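Local coordinates for pyrrolysyl-tRNA synthetase (Desulfitobacterium hafniense, PDB 3DSQ), which probably joins pyrrolysine to its cognate tRNA at the expense of ATP, working as a homodimeric class II aminoacyl-tRNA synthetase, at residues T66-P71 with Y279-R284; I98-L103 with P113-V118; V118-L121 with K125-R128; R259-R264 with Q271-S276. All coordinates share one frame; numbering follows the deposited sequence.

Interaction 1 (T66-P71 with Y279-R284); sequences TVKHRP and YLDGVR
Lys68 and Asp281 form a largely buried salt bridge that ties the end of helix 39-68 to the turn between strands 279-280 and 283-284, more than 200 residues further along the chain. The ammonium reaches both carboxylate oxygens almost equally: Lys68 NZ lies 3.0 Å from Asp281 OD2 and 3.1 Å from Asp281 OD1. Each oxygen is met on its syn side, and NZ sits only 16-17° out of the carboxylate plane, so the grip is bidentate and close to coplanar. The two side chains come from opposite directions, and the lysine chain bends at chi3 (-59°) to bring NZ up to the carboxylate. Asp281 is carried at the tip of a type I' beta turn from Leu280 to Val283, closed by reciprocal backbone bonds, with Leu280 N 2.9 Å from Val283 O.

Apolar packing runs beside the polar bridge. The flank of the Pro71 ring meets the aspartate stem, with Pro71 CB 3.8 Å from Asp281 CB. The same Pro71 CB touches a leucine methyl, Leu280 CD2, at 4.0 Å. Pro71 occupies the N-cap position of helix 72-85, and Asp281 OD1 also accepts from Ala72 N at that helix start. The lysine and the helix end would thus probably both stabilise a negative charge on the carboxylate.

On the dimer side, Gln91 of the second subunit packs on Pro71, and Leu142 of the second subunit on Leu280. Within the chain, His60 and Leu64 of helix 39-68 pack on Asp281, and Glu75 of helix 72-85 touches Lys68.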
loop_
_atom_site.group_PDB
_atom_site.type_symbol
_atom_site.label_atom_id
_atom_site.label_comp_id
_atom_site.label_asym_id
_atom_site.label_seq_id
_atom_site.Cartn_x
_atom_site.Cartn_y
_atom_site.Cartn_z
ATOM N N THR B 66 7.575 -21.235 -4.370
ATOM C CA THR B 66 8.061 -22.187 -3.377
ATOM C C THR B 66 9.064 -21.604 -2.396
ATOM O O THR B 66 9.304 -22.179 -1.338
ATOM C CB THR B 66 8.713 -23.412 -4.048
ATOM O OG1 THR B 66 9.866 -22.992 -4.784
ATOM C CG2 THR B 66 7.735 -24.085 -4.998
ATOM N N VAL B 67 9.647 -20.463 -2.738
ATOM C CA VAL B 67 10.635 -19.849 -1.864
ATOM C C VAL B 67 10.226 -18.528 -1.215
ATOM O O VAL B 67 9.921 -18.488 -0.025
ATOM C CB VAL B 67 11.959 -19.622 -2.614
ATOM C CG1 VAL B 67 13.016 -19.099 -1.656
ATOM C CG2 VAL B 67 12.409 -20.913 -3.266
ATOM N N LYS B 68 10.217 -17.448 -1.990
ATOM C CA LYS B 68 9.886 -16.141 -1.436
ATOM C C LYS B 68 8.456 -15.939 -0.928
ATOM O O LYS B 68 8.259 -15.405 0.155
ATOM C CB LYS B 68 10.228 -15.040 -2.446
ATOM C CG LYS B 68 11.709 -14.944 -2.784
ATOM C CD LYS B 68 12.039 -13.649 -3.523
ATOM C CE LYS B 68 11.264 -13.518 -4.834
ATOM N NZ LYS B 68 11.533 -12.200 -5.475
ATOM N N HIS B 69 7.465 -16.358 -1.703
ATOM C CA HIS B 69 6.068 -16.182 -1.311
ATOM C C HIS B 69 5.624 -14.720 -1.413
ATOM O O HIS B 69 4.511 -14.371 -1.009
ATOM C CB HIS B 69 5.841 -16.698 0.111
ATOM C CG HIS B 69 6.015 -18.180 0.247
ATOM N ND1 HIS B 69 5.222 -19.085 -0.425
ATOM C CD2 HIS B 69 6.903 -18.913 0.961
ATOM C CE1 HIS B 69 5.613 -20.313 -0.131
ATOM N NE2 HIS B 69 6.630 -20.236 0.707
ATOM N N ARG B 70 6.496 -13.872 -1.952
ATOM C CA ARG B 70 6.177 -12.461 -2.137
ATOM C C ARG B 70 7.084 -11.817 -3.173
ATOM O O ARG B 70 8.278 -12.123 -3.253
ATOM C CB ARG B 70 6.292 -11.693 -0.819
ATOM C CG ARG B 70 7.695 -11.604 -0.280
ATOM C CD ARG B 70 7.672 -11.087 1.134
ATOM N NE ARG B 70 9.008 -10.976 1.705
ATOM C CZ ARG B 70 9.247 -10.547 2.938
ATOM N NH1 ARG B 70 8.234 -10.202 3.721
ATOM N NH2 ARG B 70 10.493 -10.443 3.381
ATOM N N PRO B 71 6.521 -10.904 -3.983
ATOM C CA PRO B 71 7.268 -10.203 -5.026
ATOM C C PRO B 71 8.261 -9.195 -4.464
ATOM O O PRO B 71 8.161 -8.788 -3.303
ATOM C CB PRO B 71 6.165 -9.553 -5.855
ATOM C CG PRO B 71 5.132 -9.237 -4.825
ATOM C CD PRO B 71 5.101 -10.501 -3.997
ATOM N N TYR B 279 2.043 -8.226 -14.701
ATOM C CA TYR B 279 3.339 -8.764 -14.307
ATOM C C TYR B 279 3.231 -9.235 -12.873
ATOM O O TYR B 279 2.254 -8.939 -12.189
ATOM C CB TYR B 279 4.439 -7.700 -14.357
ATOM C CG TYR B 279 4.739 -7.091 -15.706
ATOM C CD1 TYR B 279 3.916 -6.098 -16.246
ATOM C CD2 TYR B 279 5.898 -7.439 -16.399
ATOM C CE1 TYR B 279 4.245 -5.460 -17.433
ATOM C CE2 TYR B 279 6.245 -6.807 -17.584
ATOM C CZ TYR B 279 5.414 -5.809 -18.094
ATOM O OH TYR B 279 5.795 -5.120 -19.217
ATOM N N LEU B 280 4.248 -9.965 -12.423
ATOM C CA LEU B 280 4.295 -10.446 -11.053
ATOM C C LEU B 280 5.762 -10.704 -10.760
ATOM O O LEU B 280 6.405 -11.473 -11.466
ATOM C CB LEU B 280 3.513 -11.751 -10.893
ATOM C CG LEU B 280 2.936 -12.139 -9.522
ATOM C CD1 LEU B 280 2.933 -13.655 -9.418
ATOM C CD2 LEU B 280 3.723 -11.540 -8.374
ATOM N N ASP B 281 6.286 -10.034 -9.740
ATOM C CA ASP B 281 7.679 -10.201 -9.328
ATOM C C ASP B 281 8.649 -10.081 -10.515
ATOM O O ASP B 281 9.598 -10.861 -10.651
ATOM C CB ASP B 281 7.824 -11.552 -8.616
ATOM C CG ASP B 281 9.152 -11.702 -7.866
ATOM O OD1 ASP B 281 9.749 -10.693 -7.444
ATOM O OD2 ASP B 281 9.587 -12.851 -7.683
ATOM N N GLY B 282 8.392 -9.089 -11.365
ATOM C CA GLY B 282 9.229 -8.834 -12.524
ATOM C C GLY B 282 8.959 -9.689 -13.751
ATOM O O GLY B 282 9.618 -9.510 -14.762
ATOM N N VAL B 283 7.998 -10.605 -13.681
ATOM C CA VAL B 283 7.707 -11.486 -14.814
ATOM C C VAL B 283 6.354 -11.217 -15.492
ATOM O O VAL B 283 5.330 -11.177 -14.826
ATOM C CB VAL B 283 7.736 -12.974 -14.368
ATOM C CG1 VAL B 283 7.558 -13.882 -15.565
ATOM C CG2 VAL B 283 9.051 -13.282 -13.646
ATOM N N ARG B 284 6.358 -11.042 -16.816
ATOM C CA ARG B 284 5.116 -10.807 -17.561
ATOM C C ARG B 284 4.347 -12.115 -17.452
ATOM O O ARG B 284 4.908 -13.181 -17.683
ATOM C CB ARG B 284 5.431 -10.481 -19.027
ATOM C CG ARG B 284 4.210 -10.207 -19.905
ATOM C CD ARG B 284 3.529 -8.876 -19.587
ATOM N NE ARG B 284 2.422 -8.641 -20.514
ATOM C CZ ARG B 284 1.206 -9.169 -20.402
ATOM N NH1 ARG B 284 0.900 -9.966 -19.384
ATOM N NH2 ARG B 284 0.299 -8.933 -21.339
#

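Interaction 2 (I98-L103 with P113-V118); sequences ITKSAL and PLFSQV
With chi1 at -155°, Leu103 swings its CD1 methyl out between Leu114 and Phe115, while chi1 of -82° sets the Phe115 ring on the backbone-N side of its own residue, opposite the carbonyl carbon. The leucines reach toward each other tip to tip, and the fit is close: Leu103 CD1 is 3.4 Å from Leu114 CG, closer than two such carbons normally pack. Against the phenylalanine the same methyl approaches obliquely, coming to 3.2 Å between Leu103 CD1 and Phe115 CE1.

The first segment is a strand-to-helix junction in the class II synthetase core. Strand 97-99 ends at Thr99, the N-cap of helix 100-104, where Thr99 OG1 accepts from Ala102 N at 3.2 Å with an N-H...O angle of 162°. The first helical turn then presents both Lys100 and Leu103 to the irregular, helix-like turn at 113-116.

Lys100 uses its aliphatic stem. Its extended chain crosses the phenylalanine at about a right angle, and Lys100 CE meets Phe115 CE2 at 3.6 Å, at the ring edge and near its plane. Trp120 also touches Lys100, and Pro129 packs on Leu103.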
loop_
_atom_site.group_PDB
_atom_site.type_symbol
_atom_site.label_atom_id
_atom_site.label_comp_id
_atom_site.label_asym_id
_atom_site.label_seq_id
_atom_site.Cartn_x
_atom_site.Cartn_y
_atom_site.Cartn_z
ATOM N N ILE B 98 -5.874 13.312 -0.206
ATOM C CA ILE B 98 -5.562 14.559 0.497
ATOM C C ILE B 98 -6.400 15.723 -0.057
ATOM O O ILE B 98 -7.072 15.578 -1.075
ATOM C CB ILE B 98 -4.054 14.908 0.392
ATOM C CG1 ILE B 98 -3.684 15.206 -1.055
ATOM C CG2 ILE B 98 -3.206 13.730 0.920
ATOM C CD1 ILE B 98 -2.280 15.779 -1.220
ATOM N N THR B 99 -6.361 16.871 0.613
ATOM C CA THR B 99 -7.149 18.017 0.167
ATOM C C THR B 99 -6.385 18.965 -0.745
ATOM O O THR B 99 -5.147 18.939 -0.816
ATOM C CB THR B 99 -7.680 18.843 1.361
ATOM O OG1 THR B 99 -6.586 19.505 2.011
ATOM C CG2 THR B 99 -8.387 17.944 2.365
ATOM N N LYS B 100 -7.153 19.799 -1.444
ATOM C CA LYS B 100 -6.625 20.806 -2.358
ATOM C C LYS B 100 -5.796 21.834 -1.589
ATOM O O LYS B 100 -4.791 22.332 -2.084
ATOM C CB LYS B 100 -7.793 21.501 -3.076
ATOM C CG LYS B 100 -7.389 22.604 -4.044
ATOM C CD LYS B 100 -8.597 23.143 -4.821
ATOM C CE LYS B 100 -8.157 24.179 -5.851
ATOM N NZ LYS B 100 -9.269 24.681 -6.720
ATOM N N SER B 101 -6.211 22.144 -0.366
ATOM C CA SER B 101 -5.489 23.115 0.441
ATOM C C SER B 101 -4.112 22.575 0.796
ATOM O O SER B 101 -3.117 23.298 0.732
ATOM C CB SER B 101 -6.266 23.428 1.716
ATOM O OG SER B 101 -7.572 23.884 1.403
ATOM N N ALA B 102 -4.056 21.302 1.176
ATOM C CA ALA B 102 -2.783 20.687 1.528
ATOM C C ALA B 102 -1.886 20.755 0.308
ATOM O O ALA B 102 -0.737 21.181 0.383
ATOM C CB ALA B 102 -2.994 19.244 1.943
ATOM N N LEU B 103 -2.439 20.354 -0.828
ATOM C CA LEU B 103 -1.701 20.346 -2.077
ATOM C C LEU B 103 -1.187 21.745 -2.430
ATOM O O LEU B 103 -0.036 21.909 -2.847
ATOM C CB LEU B 103 -2.599 19.790 -3.188
ATOM C CG LEU B 103 -1.956 19.151 -4.425
ATOM C CD1 LEU B 103 -1.631 20.211 -5.440
ATOM C CD2 LEU B 103 -0.711 18.369 -4.029
ATOM N N PRO B 113 1.088 24.147 -11.721
ATOM C CA PRO B 113 1.170 22.946 -12.563
ATOM C C PRO B 113 0.946 21.575 -11.921
ATOM O O PRO B 113 0.483 20.654 -12.593
ATOM C CB PRO B 113 2.559 23.064 -13.205
ATOM C CG PRO B 113 3.323 23.909 -12.238
ATOM C CD PRO B 113 2.306 24.957 -11.890
ATOM N N LEU B 114 1.269 21.424 -10.639
ATOM C CA LEU B 114 1.075 20.129 -9.992
ATOM C C LEU B 114 -0.407 19.791 -9.903
ATOM O O LEU B 114 -0.776 18.628 -9.749
ATOM C CB LEU B 114 1.693 20.114 -8.591
ATOM C CG LEU B 114 0.955 20.858 -7.478
ATOM C CD1 LEU B 114 1.676 20.623 -6.156
ATOM C CD2 LEU B 114 0.881 22.347 -7.803
ATOM N N PHE B 115 -1.251 20.817 -10.000
ATOM C CA PHE B 115 -2.698 20.644 -9.946
ATOM C C PHE B 115 -3.183 19.896 -11.181
ATOM O O PHE B 115 -4.198 19.195 -11.144
ATOM C CB PHE B 115 -3.394 22.008 -9.867
ATOM C CG PHE B 115 -3.445 22.590 -8.481
ATOM C CD1 PHE B 115 -2.297 22.667 -7.698
ATOM C CD2 PHE B 115 -4.644 23.058 -7.955
ATOM C CE1 PHE B 115 -2.344 23.199 -6.409
ATOM C CE2 PHE B 115 -4.701 23.591 -6.671
ATOM C CZ PHE B 115 -3.548 23.661 -5.896
ATOM N N SER B 116 -2.449 20.048 -12.278
ATOM C CA SER B 116 -2.809 19.381 -13.518
ATOM C C SER B 116 -2.195 17.985 -13.587
ATOM O O SER B 116 -2.496 17.209 -14.493
ATOM C CB SER B 116 -2.346 20.213 -14.717
ATOM O OG SER B 116 -0.949 20.444 -14.675
ATOM N N GLN B 117 -1.339 17.662 -12.625
ATOM C CA GLN B 117 -0.700 16.355 -12.621
ATOM C C GLN B 117 -1.256 15.376 -11.603
ATOM O O GLN B 117 -0.750 14.261 -11.473
ATOM C CB GLN B 117 0.809 16.505 -12.420
ATOM C CG GLN B 117 1.534 16.922 -13.692
ATOM C CD GLN B 117 3.039 16.887 -13.546
ATOM O OE1 GLN B 117 3.600 15.922 -13.018
ATOM N NE2 GLN B 117 3.707 17.932 -14.027
ATOM N N VAL B 118 -2.301 15.777 -10.889
ATOM C CA VAL B 118 -2.889 14.896 -9.894
ATOM C C VAL B 118 -4.260 14.389 -10.297
ATOM O O VAL B 118 -4.983 15.034 -11.067
ATOM C CB VAL B 118 -3.037 15.596 -8.518
ATOM C CG1 VAL B 118 -1.721 16.254 -8.115
ATOM C CG2 VAL B 118 -4.173 16.599 -8.560
#

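Interaction 3 (V118-L121 with K125-R128); sequences VFWL and KCLR
Trp120 and Cys126 face each other as the non-hydrogen-bonded pair of a single antiparallel-type bridge, their CA atoms 4.0 Å apart and the short segments running 127° apart. Two backbone bonds frame the pair. Leu127 N donates to Phe119 O at 2.9 Å, approaching almost along the C=O axis; Leu121 N donates to Lys125 O, also at 2.9 Å, with a nearly straight N-H...O angle but tilted 34° from the carbonyl plane. Beyond the first bond a water extends the pairing, accepting from Phe119 N and donating to Leu127 O.

On the side of the bridge where Trp120 and Cys126 project, the indole lies against the cysteine. With chi1 at 68°, Cys126 SG sits between its own backbone N and carbonyl carbon, which carries the sulfur over the six-membered ring, 4.2 Å from its centroid. Cys126 CB covers the same ring as a CH-pi contact, 3.8 Å from the centroid. Val118 CG2 shares this face toward the rim and also packs 3.9 Å from Cys126 CB. At the ring edge lies a carbonyl, Lys125 O, 3.1 Å from Trp120 CE3.

On the side of Phe119 and Leu127, aliphatic contact links Phe119 CB to Leu127 CD1 at 4.1 Å. Leu121 and Leu127 there each meet their own counterpart in the second subunit, placing this strand pair at the dimer interface. Strand 97-99 pairs with 125-127 through Ile98.

The indole is therefore held in more than one way: sulfur, methylene and methyl groups pack on one face, and the hydrogen bond from NE1 to Phe115 O restrains its rotation, while Lys125 O lies close to the ring edge, where a weak attraction is possible.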
loop_
_atom_site.group_PDB
_atom_site.type_symbol
_atom_site.label_atom_id
_atom_site.label_comp_id
_atom_site.label_asym_id
_atom_site.label_seq_id
_atom_site.Cartn_x
_atom_site.Cartn_y
_atom_site.Cartn_z
ATOM N N VAL B 118 -2.301 15.777 -10.889
ATOM C CA VAL B 118 -2.889 14.896 -9.894
ATOM C C VAL B 118 -4.260 14.389 -10.297
ATOM O O VAL B 118 -4.983 15.034 -11.067
ATOM C CB VAL B 118 -3.037 15.596 -8.518
ATOM C CG1 VAL B 118 -1.721 16.254 -8.115
ATOM C CG2 VAL B 118 -4.173 16.599 -8.560
ATOM N N PHE B 119 -4.616 13.226 -9.774
ATOM C CA PHE B 119 -5.918 12.656 -10.038
ATOM C C PHE B 119 -6.890 13.241 -9.021
ATOM O O PHE B 119 -6.814 12.928 -7.828
ATOM C CB PHE B 119 -5.901 11.135 -9.885
ATOM C CG PHE B 119 -5.127 10.420 -10.951
ATOM C CD1 PHE B 119 -3.842 9.947 -10.698
ATOM C CD2 PHE B 119 -5.697 10.186 -12.202
ATOM C CE1 PHE B 119 -3.133 9.245 -11.676
ATOM C CE2 PHE B 119 -4.997 9.483 -13.187
ATOM C CZ PHE B 119 -3.712 9.010 -12.922
ATOM N N TRP B 120 -7.789 14.107 -9.488
ATOM C CA TRP B 120 -8.786 14.709 -8.607
ATOM C C TRP B 120 -9.997 13.798 -8.488
ATOM O O TRP B 120 -10.325 13.057 -9.414
ATOM C CB TRP B 120 -9.242 16.077 -9.141
ATOM C CG TRP B 120 -8.172 17.117 -9.098
ATOM C CD1 TRP B 120 -7.346 17.498 -10.122
ATOM C CD2 TRP B 120 -7.767 17.870 -7.956
ATOM N NE1 TRP B 120 -6.451 18.443 -9.681
ATOM C CE2 TRP B 120 -6.689 18.690 -8.355
ATOM C CE3 TRP B 120 -8.212 17.934 -6.627
ATOM C CZ2 TRP B 120 -6.046 19.564 -7.473
ATOM C CZ3 TRP B 120 -7.570 18.803 -5.752
ATOM C CH2 TRP B 120 -6.498 19.606 -6.182
ATOM N N LEU B 121 -10.648 13.843 -7.333
ATOM C CA LEU B 121 -11.838 13.045 -7.080
ATOM C C LEU B 121 -13.051 13.973 -7.146
ATOM O O LEU B 121 -14.152 13.549 -7.460
ATOM C CB LEU B 121 -11.761 12.387 -5.701
ATOM C CG LEU B 121 -10.537 11.489 -5.445
ATOM C CD1 LEU B 121 -10.823 10.604 -4.234
ATOM C CD2 LEU B 121 -10.248 10.624 -6.659
ATOM N N LYS B 125 -10.806 17.296 -3.259
ATOM C CA LYS B 125 -10.015 16.120 -2.911
ATOM C C LYS B 125 -9.288 15.521 -4.101
ATOM O O LYS B 125 -9.770 15.585 -5.232
ATOM C CB LYS B 125 -10.915 15.049 -2.285
ATOM C CG LYS B 125 -11.722 15.525 -1.093
ATOM C CD LYS B 125 -12.530 14.385 -0.488
ATOM C CE LYS B 125 -13.466 14.879 0.617
ATOM N NZ LYS B 125 -12.739 15.543 1.743
ATOM N N CYS B 126 -8.120 14.942 -3.836
ATOM C CA CYS B 126 -7.324 14.308 -4.874
ATOM C C CYS B 126 -6.425 13.232 -4.273
ATOM O O CYS B 126 -6.229 13.172 -3.063
ATOM C CB CYS B 126 -6.446 15.340 -5.590
ATOM S SG CYS B 126 -5.109 16.059 -4.587
ATOM N N LEU B 127 -5.884 12.379 -5.129
ATOM C CA LEU B 127 -4.972 11.343 -4.670
ATOM C C LEU B 127 -3.610 11.991 -4.478
ATOM O O LEU B 127 -3.128 12.727 -5.345
ATOM C CB LEU B 127 -4.879 10.211 -5.701
ATOM C CG LEU B 127 -6.145 9.366 -5.856
ATOM C CD1 LEU B 127 -5.961 8.299 -6.922
ATOM C CD2 LEU B 127 -6.474 8.737 -4.510
ATOM N N ARG B 128 -2.989 11.729 -3.336
ATOM C CA ARG B 128 -1.681 12.301 -3.046
ATOM C C ARG B 128 -0.661 11.999 -4.136
ATOM O O ARG B 128 -0.535 10.864 -4.581
ATOM C CB ARG B 128 -1.149 11.777 -1.696
ATOM C CG ARG B 128 -0.771 10.300 -1.683
ATOM C CD ARG B 128 -0.382 9.844 -0.280
ATOM N NE ARG B 128 0.021 8.439 -0.243
ATOM C CZ ARG B 128 0.133 7.723 0.873
ATOM N NH1 ARG B 128 -0.139 8.276 2.057
ATOM N NH2 ARG B 128 0.537 6.461 0.807
HETATM O O HOH W 1 -2.748 12.233 -7.985
#

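Interaction 4 (R259-R264 with Q271-S276); sequences RLLMIR and QSMARS
Leu261 packs on Met273 from within helix 257-265, whose sequence, together with the preceding strand 250-256, matches motif 3 of the class II synthetases. The segment is regularly helical from its start: Arg259 O receives Ile263 N, and Leu260 O receives Arg264 N at 2.8 Å. Such spacing turns successive side chains to different surroundings. Leu260 points to strand 228-236, where it touches Leu230.

Leu261 is directed at the loop 271-276 and carries the contact, its CA lying 7.2 Å from that of Met273. The two side chains cross obliquely, and the thioether lies alongside the leucine stem, with Met273 SD 3.8 Å from Leu261 CB. Further out, a leucine methyl meets the start of the methionine chain, Leu261 CD1 being 4.0 Å from Met273 CB. Ala72 of helix 72-85 touches both residues, so the start of this helix borders the pair.

Met262 contributes mainly its backbone. Its side chain leads elsewhere, to Thr267 and to Gln167, a ligand of the bound sodium ion. Ile263 turns back to strand 228-236, against Leu228 and Leu230. One turn beyond Leu260, Arg264 lays a guanidinium face under the other leucine methyl, Leu261 CD2, which stands 3.4 Å above its plane; Arg264 NE donates to Ala202 O.

What completes the contact is the end of the methionine. An extended chi2 followed by a bend at chi3 (-87°) brings its methyl back onto the helix backbone, where Met273 CE lies 3.6 Å from Leu261 O and 4.0 Å from Met262 N.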
loop_
_atom_site.group_PDB
_atom_site.type_symbol
_atom_site.label_atom_id
_atom_site.label_comp_id
_atom_site.label_asym_id
_atom_site.label_seq_id
_atom_site.Cartn_x
_atom_site.Cartn_y
_atom_site.Cartn_z
ATOM N N ARG B 259 11.266 2.137 -9.322
ATOM C CA ARG B 259 12.408 2.609 -10.084
ATOM C C ARG B 259 13.705 2.049 -9.490
ATOM O O ARG B 259 14.625 1.693 -10.220
ATOM C CB ARG B 259 12.442 4.137 -10.103
ATOM C CG ARG B 259 13.602 4.687 -10.896
ATOM C CD ARG B 259 13.517 6.192 -11.081
ATOM N NE ARG B 259 14.700 6.689 -11.780
ATOM C CZ ARG B 259 14.868 7.946 -12.183
ATOM N NH1 ARG B 259 13.922 8.850 -11.959
ATOM N NH2 ARG B 259 15.985 8.296 -12.812
ATOM N N LEU B 260 13.776 1.983 -8.165
ATOM C CA LEU B 260 14.952 1.431 -7.505
ATOM C C LEU B 260 15.100 -0.011 -7.955
ATOM O O LEU B 260 16.173 -0.431 -8.379
ATOM C CB LEU B 260 14.798 1.451 -5.979
ATOM C CG LEU B 260 15.233 2.652 -5.129
ATOM C CD1 LEU B 260 15.315 2.190 -3.675
ATOM C CD2 LEU B 260 16.598 3.175 -5.561
ATOM N N LEU B 261 14.007 -0.767 -7.862
ATOM C CA LEU B 261 14.018 -2.171 -8.259
ATOM C C LEU B 261 14.431 -2.376 -9.705
ATOM O O LEU B 261 15.208 -3.288 -10.010
ATOM C CB LEU B 261 12.641 -2.810 -8.031
ATOM C CG LEU B 261 12.316 -3.111 -6.568
ATOM C CD1 LEU B 261 10.901 -3.600 -6.459
ATOM C CD2 LEU B 261 13.297 -4.148 -6.011
ATOM N N MET B 262 13.908 -1.542 -10.600
ATOM C CA MET B 262 14.251 -1.668 -12.009
ATOM C C MET B 262 15.758 -1.485 -12.222
ATOM O O MET B 262 16.386 -2.197 -13.010
ATOM C CB MET B 262 13.490 -0.631 -12.837
ATOM C CG MET B 262 14.034 -0.463 -14.250
ATOM S SD MET B 262 13.017 0.669 -15.239
ATOM C CE MET B 262 13.429 2.220 -14.472
ATOM N N ILE B 263 16.320 -0.516 -11.511
ATOM C CA ILE B 263 17.734 -0.196 -11.607
ATOM C C ILE B 263 18.611 -1.284 -10.973
ATOM O O ILE B 263 19.610 -1.687 -11.549
ATOM C CB ILE B 263 17.990 1.189 -10.968
ATOM C CG1 ILE B 263 17.312 2.257 -11.838
ATOM C CG2 ILE B 263 19.474 1.447 -10.817
ATOM C CD1 ILE B 263 17.256 3.646 -11.222
ATOM N N ARG B 264 18.225 -1.777 -9.806
ATOM C CA ARG B 264 18.992 -2.826 -9.157
ATOM C C ARG B 264 18.954 -4.103 -9.981
ATOM O O ARG B 264 19.978 -4.734 -10.220
ATOM C CB ARG B 264 18.420 -3.115 -7.773
ATOM C CG ARG B 264 19.052 -4.303 -7.084
ATOM C CD ARG B 264 17.988 -5.279 -6.634
ATOM N NE ARG B 264 17.523 -4.977 -5.291
ATOM C CZ ARG B 264 16.477 -5.550 -4.706
ATOM N NH1 ARG B 264 15.765 -6.465 -5.344
ATOM N NH2 ARG B 264 16.157 -5.218 -3.468
ATOM N N GLN B 271 7.207 -1.122 -15.021
ATOM C CA GLN B 271 5.954 -1.789 -14.660
ATOM C C GLN B 271 6.204 -3.212 -14.166
ATOM O O GLN B 271 5.417 -3.757 -13.397
ATOM C CB GLN B 271 5.008 -1.887 -15.866
ATOM C CG GLN B 271 4.295 -0.601 -16.298
ATOM C CD GLN B 271 5.211 0.403 -16.985
ATOM O OE1 GLN B 271 6.279 0.050 -17.499
ATOM N NE2 GLN B 271 4.784 1.664 -17.012
ATOM N N SER B 272 7.289 -3.822 -14.628
ATOM C CA SER B 272 7.607 -5.194 -14.248
ATOM C C SER B 272 7.481 -5.519 -12.747
ATOM O O SER B 272 7.101 -6.627 -12.375
ATOM C CB SER B 272 9.006 -5.545 -14.766
ATOM O OG SER B 272 9.730 -6.280 -13.807
ATOM N N MET B 273 7.767 -4.565 -11.878
ATOM C CA MET B 273 7.663 -4.854 -10.450
ATOM C C MET B 273 6.711 -3.942 -9.680
ATOM O O MET B 273 6.687 -3.936 -8.453
ATOM C CB MET B 273 9.066 -4.853 -9.821
ATOM C CG MET B 273 9.890 -6.053 -10.258
ATOM S SD MET B 273 11.633 -6.079 -9.744
ATOM C CE MET B 273 12.343 -5.189 -11.058
ATOM N N ALA B 274 5.888 -3.201 -10.411
ATOM C CA ALA B 274 4.932 -2.302 -9.785
ATOM C C ALA B 274 3.627 -3.040 -9.517
ATOM O O ALA B 274 3.492 -4.218 -9.848
ATOM C CB ALA B 274 4.680 -1.105 -10.707
ATOM N N ARG B 275 2.671 -2.357 -8.906
ATOM C CA ARG B 275 1.357 -2.963 -8.659
ATOM C C ARG B 275 0.870 -3.318 -10.051
ATOM O O ARG B 275 0.871 -2.482 -10.945
ATOM C CB ARG B 275 0.421 -1.956 -8.016
ATOM C CG ARG B 275 0.835 -1.561 -6.635
ATOM C CD ARG B 275 -0.047 -0.460 -6.055
ATOM N NE ARG B 275 0.196 -0.364 -4.622
ATOM C CZ ARG B 275 -0.389 -1.129 -3.703
ATOM N NH1 ARG B 275 -1.282 -2.053 -4.055
ATOM N NH2 ARG B 275 -0.040 -1.001 -2.429
ATOM N N SER B 276 0.465 -4.557 -10.257
ATOM C CA SER B 276 0.080 -4.932 -11.602
ATOM C C SER B 276 -0.805 -6.150 -11.717
ATOM O O SER B 276 -0.870 -6.976 -10.811
ATOM C CB SER B 276 1.352 -5.179 -12.421
ATOM O OG SER B 276 1.055 -5.462 -13.773
#

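All four contacts lie in the class II core, in two groups. Interactions 2 and 3 have centres 7 Å apart, share Val118 and meet at the small sheet of strands 97-99 and 125-127. Interactions 1 and 4, with centres 12 Å apart, touch where Ser272 of the loop after helix 257-265 meets Gly282 of the hairpin near the C-terminus. Between the groups, interactions 3 and 4 come no nearer than about 8 Å between nearest atoms. Along the chain, 66-71 comes first and 279-284 last, bracketing the other three in the order 2, 3, 4. Interactions 1, 3 and 4 also reach the second subunit, so both groups border the dimer interface.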